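Local atomic coordinates of GCN5-related N-acetyltransferase (Arthrobacter sp., PDB entry 2R1I), a protein that probably transfers an acetyl group from acetyl-coenzyme A to an acceptor amine, as expected of a GNAT-family acetyltransferase whose substrate is not established. Residues L85-I99 with S122-E135. Residues are numbered along the deposited sequence; the frame is centred on the assembly and turned at random. Where two conformers were deposited one is given.
Sequences LSFRPNVWYPGPVAI and SCGLVRSRGGALLE. With EDO (1,2-ethanediol), chain E.
R129 and F87 meet where the helix of a beta-alpha-beta unit of the GNAT fold returns to the sheet: strand 97-104, helix 109-128, strand 133-139. The R129 side chain can be followed outward. CB and CG rest near CE2 of F87, CG 3.9 Å away; bends at chi2 (-79°) and chi3 (-68°) then fold the chain back over the ring. R129 CZ stands 4.0 Å from the ring centroid and close to the ring normal, with planes 24° apart, which meets the criteria for a stacked cation-pi contact. NH2 ends over CG and CB of F87, while NH1 sits over the middle of the ring, nearest CD1 and CE1, and also donates to E68 O, a bond that should limit rotation of the group. At the far end of the ring, F87 CZ touches L125 CD2, and V126 CG2 packs against A98 CB at 3.5 Å, closing the helix onto the sheet. Just after R129, G130 takes a positive phi, with bonds from G130 N to R127 O and from G131 N to V126 O: a Schellman motif closing the helix.

The parallel pairing of the two strands is defined by A98 N to L133 O (3.1 Å) and E135 N to A98 O (2.9 Å). On the face carrying I99 and E135, the extended R88 side chain delivers NH1 and NH2 to a single carboxylate oxygen, so the salt bridge is bifurcated at OE1. E135 OE2 is held by Y167 OH of the second subunit, whose strand continues the sheet beyond 133-135. With an alanine here the R88 guanidinium would probably lose this counter-charge, and Y167 of the second subunit its carboxylate partner. R88 NH1 and NH2 reach E135 OE1 from the same face of its plane, NH2 (2.9 Å) on the syn side and NH1 further out of the plane.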
# COMPACT_ATOMS: atom_id res chain seq x y z
N LEU A 85 5.84 -4.19 -8.63
CA LEU A 85 4.40 -4.13 -8.28
C LEU A 85 4.11 -4.99 -7.11
O LEU A 85 4.54 -6.14 -7.08
CB LEU A 85 3.52 -4.61 -9.41
CG LEU A 85 3.50 -3.72 -10.66
CD1 LEU A 85 3.03 -4.48 -11.90
CD2 LEU A 85 2.59 -2.51 -10.39
N SER A 86 3.32 -4.51 -6.14
CA SER A 86 2.83 -5.36 -5.07
C SER A 86 1.31 -5.40 -5.13
O SER A 86 0.68 -4.43 -5.52
CB SER A 86 3.28 -4.85 -3.72
OG SER A 86 2.80 -3.57 -3.40
N PHE A 87 0.78 -6.54 -4.73
CA PHE A 87 -0.67 -6.83 -4.72
C PHE A 87 -1.12 -7.18 -3.34
O PHE A 87 -0.41 -7.87 -2.59
CB PHE A 87 -0.92 -8.00 -5.65
CG PHE A 87 -0.68 -7.69 -7.10
CD1 PHE A 87 0.59 -7.76 -7.64
CD2 PHE A 87 -1.72 -7.26 -7.88
CE1 PHE A 87 0.79 -7.40 -8.98
CE2 PHE A 87 -1.56 -6.91 -9.18
CZ PHE A 87 -0.29 -6.99 -9.75
N ARG A 88 -2.34 -6.78 -3.00
CA ARG A 88 -2.92 -7.10 -1.70
C ARG A 88 -4.45 -7.11 -1.83
O ARG A 88 -5.01 -6.43 -2.71
CB ARG A 88 -2.47 -6.08 -0.66
CG ARG A 88 -3.12 -4.72 -0.79
CD ARG A 88 -2.48 -3.63 0.06
NE ARG A 88 -3.29 -2.42 0.05
CZ ARG A 88 -3.18 -1.39 -0.80
NH1 ARG A 88 -2.28 -1.38 -1.78
NH2 ARG A 88 -3.97 -0.34 -0.65
N PRO A 89 -5.12 -7.82 -0.93
CA PRO A 89 -6.59 -7.72 -0.98
C PRO A 89 -7.07 -6.39 -0.31
O PRO A 89 -6.31 -5.77 0.43
CB PRO A 89 -7.05 -8.90 -0.14
CG PRO A 89 -5.87 -9.67 0.27
CD PRO A 89 -4.68 -8.78 0.11
N ASN A 90 -8.36 -6.12 -0.39
CA ASN A 90 -8.93 -4.88 0.14
C ASN A 90 -10.41 -5.15 0.41
O ASN A 90 -11.06 -5.79 -0.41
CB ASN A 90 -8.71 -3.77 -0.85
CG ASN A 90 -9.15 -2.40 -0.33
OD1 ASN A 90 -10.34 -2.11 -0.38
ND2 ASN A 90 -8.21 -1.57 0.12
N VAL A 91 -10.97 -4.66 1.53
CA VAL A 91 -12.37 -4.96 1.83
C VAL A 91 -13.36 -4.39 0.82
O VAL A 91 -14.47 -4.86 0.76
CB VAL A 91 -12.77 -4.51 3.26
CG1 VAL A 91 -11.86 -5.11 4.29
CG2 VAL A 91 -12.76 -2.99 3.43
N TRP A 92 -12.96 -3.39 0.02
CA TRP A 92 -13.91 -2.68 -0.85
C TRP A 92 -13.93 -3.18 -2.29
O TRP A 92 -14.75 -2.68 -3.09
CB TRP A 92 -13.62 -1.17 -0.84
CG TRP A 92 -13.63 -0.56 0.54
CD1 TRP A 92 -12.57 -0.03 1.15
CD2 TRP A 92 -14.74 -0.40 1.44
NE1 TRP A 92 -12.92 0.44 2.37
CE2 TRP A 92 -14.23 0.24 2.59
CE3 TRP A 92 -16.11 -0.69 1.39
CZ2 TRP A 92 -15.04 0.56 3.70
CZ3 TRP A 92 -16.91 -0.37 2.49
CH2 TRP A 92 -16.36 0.24 3.63
N TYR A 93 -13.04 -4.09 -2.67
CA TYR A 93 -12.89 -4.50 -4.07
C TYR A 93 -12.88 -6.03 -4.11
O TYR A 93 -12.38 -6.69 -3.18
CB TYR A 93 -11.55 -4.03 -4.64
CG TYR A 93 -11.40 -2.54 -4.80
CD1 TYR A 93 -10.85 -1.76 -3.77
CD2 TYR A 93 -11.74 -1.93 -6.02
CE1 TYR A 93 -10.72 -0.39 -3.92
CE2 TYR A 93 -11.58 -0.56 -6.19
CZ TYR A 93 -11.09 0.21 -5.13
OH TYR A 93 -10.96 1.57 -5.34
N PRO A 94 -13.42 -6.61 -5.20
CA PRO A 94 -13.29 -8.04 -5.39
C PRO A 94 -11.94 -8.50 -5.79
O PRO A 94 -11.57 -9.61 -5.46
CB PRO A 94 -14.29 -8.34 -6.50
CG PRO A 94 -14.43 -7.06 -7.26
CD PRO A 94 -14.25 -5.98 -6.21
N GLY A 95 -11.21 -7.65 -6.49
CA GLY A 95 -9.84 -7.97 -6.86
C GLY A 95 -8.80 -7.26 -6.01
O GLY A 95 -9.14 -6.51 -5.12
N PRO A 96 -7.53 -7.53 -6.30
CA PRO A 96 -6.45 -6.93 -5.51
C PRO A 96 -6.34 -5.41 -5.80
O PRO A 96 -6.80 -4.90 -6.84
CB PRO A 96 -5.19 -7.63 -6.03
CG PRO A 96 -5.54 -7.95 -7.42
CD PRO A 96 -7.00 -8.33 -7.41
N VAL A 97 -5.70 -4.71 -4.87
CA VAL A 97 -5.22 -3.36 -5.05
C VAL A 97 -3.70 -3.50 -5.26
O VAL A 97 -3.03 -4.27 -4.55
CB VAL A 97 -5.51 -2.42 -3.88
CG1 VAL A 97 -4.89 -1.02 -4.11
CG2 VAL A 97 -7.06 -2.31 -3.71
N ALA A 98 -3.19 -2.77 -6.27
CA ALA A 98 -1.77 -2.82 -6.59
C ALA A 98 -1.08 -1.52 -6.21
O ALA A 98 -1.68 -0.44 -6.30
CB ALA A 98 -1.58 -3.11 -8.06
N ILE A 99 0.21 -1.62 -5.85
CA ILE A 99 1.09 -0.46 -5.70
C ILE A 99 2.24 -0.60 -6.68
O ILE A 99 2.84 -1.70 -6.80
CB ILE A 99 1.62 -0.27 -4.24
CG1 ILE A 99 0.48 -0.14 -3.20
CG2 ILE A 99 2.58 0.92 -4.09
CD1 ILE A 99 0.97 -0.39 -1.74
N SER A 122 2.55 -2.41 -16.56
CA SER A 122 2.06 -2.57 -15.15
C SER A 122 0.55 -2.44 -15.08
O SER A 122 -0.12 -3.25 -14.49
CB SER A 122 2.71 -1.54 -14.22
OG SER A 122 4.15 -1.67 -14.19
N CYS A 123 -0.03 -1.44 -15.77
CA CYS A 123 -1.47 -1.31 -15.74
C CYS A 123 -2.17 -2.54 -16.34
O CYS A 123 -3.17 -3.01 -15.81
CB CYS A 123 -1.90 -0.04 -16.46
SG CYS A 123 -1.42 1.45 -15.64
N GLY A 124 -1.64 -3.05 -17.45
CA GLY A 124 -2.16 -4.26 -18.07
C GLY A 124 -2.12 -5.48 -17.17
O GLY A 124 -3.06 -6.25 -17.09
N LEU A 125 -1.00 -5.65 -16.50
CA LEU A 125 -0.85 -6.76 -15.59
C LEU A 125 -1.83 -6.66 -14.41
O LEU A 125 -2.43 -7.64 -14.05
CB LEU A 125 0.60 -6.85 -15.14
CG LEU A 125 0.99 -8.16 -14.46
CD1 LEU A 125 2.33 -8.65 -14.95
CD2 LEU A 125 0.98 -7.91 -12.99
N VAL A 126 -2.00 -5.46 -13.84
CA VAL A 126 -2.98 -5.25 -12.78
C VAL A 126 -4.40 -5.61 -13.23
O VAL A 126 -5.12 -6.35 -12.53
CB VAL A 126 -2.88 -3.80 -12.19
CG1 VAL A 126 -4.02 -3.54 -11.17
CG2 VAL A 126 -1.48 -3.54 -11.58
N ARG A 127 -4.79 -5.12 -14.41
CA ARG A 127 -6.10 -5.46 -14.98
C ARG A 127 -6.25 -6.98 -15.12
O ARG A 127 -7.32 -7.52 -14.82
CB ARG A 127 -6.30 -4.80 -16.35
CG ARG A 127 -6.84 -3.37 -16.31
CD ARG A 127 -7.45 -2.89 -17.71
NE ARG A 127 -7.53 -1.43 -17.75
CZ ARG A 127 -6.57 -0.62 -18.19
NH1 ARG A 127 -5.41 -1.11 -18.68
NH2 ARG A 127 -6.76 0.71 -18.18
N SER A 128 -5.21 -7.64 -15.61
CA SER A 128 -5.23 -9.09 -15.83
C SER A 128 -5.48 -9.85 -14.55
O SER A 128 -6.09 -10.92 -14.58
CB SER A 128 -3.95 -9.62 -16.50
OG SER A 128 -2.81 -9.77 -15.61
N ARG A 129 -5.03 -9.28 -13.43
CA ARG A 129 -5.23 -9.87 -12.09
C ARG A 129 -6.62 -9.53 -11.49
O ARG A 129 -6.93 -9.86 -10.33
CB ARG A 129 -4.14 -9.39 -11.15
CG ARG A 129 -2.76 -9.86 -11.41
CD ARG A 129 -2.53 -11.27 -10.92
NE ARG A 129 -2.56 -11.32 -9.46
CZ ARG A 129 -1.49 -11.21 -8.68
NH1 ARG A 129 -0.32 -11.02 -9.23
NH2 ARG A 129 -1.65 -11.21 -7.37
N GLY A 130 -7.41 -8.79 -12.22
CA GLY A 130 -8.71 -8.37 -11.77
C GLY A 130 -8.64 -7.15 -10.87
O GLY A 130 -9.59 -6.86 -10.17
N GLY A 131 -7.52 -6.42 -10.91
CA GLY A 131 -7.39 -5.15 -10.19
C GLY A 131 -7.91 -3.94 -10.94
O GLY A 131 -7.87 -3.85 -12.19
N ALA A 132 -8.48 -3.03 -10.16
CA ALA A 132 -9.09 -1.81 -10.67
C ALA A 132 -8.44 -0.55 -10.09
O ALA A 132 -8.92 0.53 -10.32
CB ALA A 132 -10.61 -1.81 -10.37
N LEU A 133 -7.34 -0.71 -9.35
CA LEU A 133 -6.68 0.42 -8.74
C LEU A 133 -5.19 0.17 -8.63
O LEU A 133 -4.75 -0.91 -8.13
CB LEU A 133 -7.23 0.69 -7.36
CG LEU A 133 -6.82 1.95 -6.60
CD1 LEU A 133 -7.31 3.14 -7.38
CD2 LEU A 133 -7.40 1.93 -5.20
N LEU A 134 -4.44 1.15 -9.14
CA LEU A 134 -2.97 1.21 -8.99
C LEU A 134 -2.56 2.47 -8.23
O LEU A 134 -2.96 3.60 -8.62
CB LEU A 134 -2.31 1.16 -10.36
CG LEU A 134 -0.77 1.14 -10.40
CD1 LEU A 134 -0.23 -0.03 -9.60
CD2 LEU A 134 -0.31 1.11 -11.91
N GLU A 135 -1.79 2.28 -7.16
CA GLU A 135 -1.40 3.36 -6.26
C GLU A 135 0.10 3.60 -6.33
O GLU A 135 0.86 2.69 -6.70
CB GLU A 135 -1.77 3.04 -4.81
CG GLU A 135 -3.22 2.70 -4.59
CD GLU A 135 -3.54 2.23 -3.17
OE1 GLU A 135 -2.74 1.46 -2.56
OE2 GLU A 135 -4.63 2.59 -2.71
C1 EDO E . -11.64 -10.29 -9.14
O1 EDO E . -12.13 -9.06 -9.74
C2 EDO E . -10.18 -10.47 -9.56
O2 EDO E . -9.45 -11.46 -8.82
O HOH W 1 -11.37 -5.10 -8.06
O HOH W 2 -9.18 -3.55 -7.43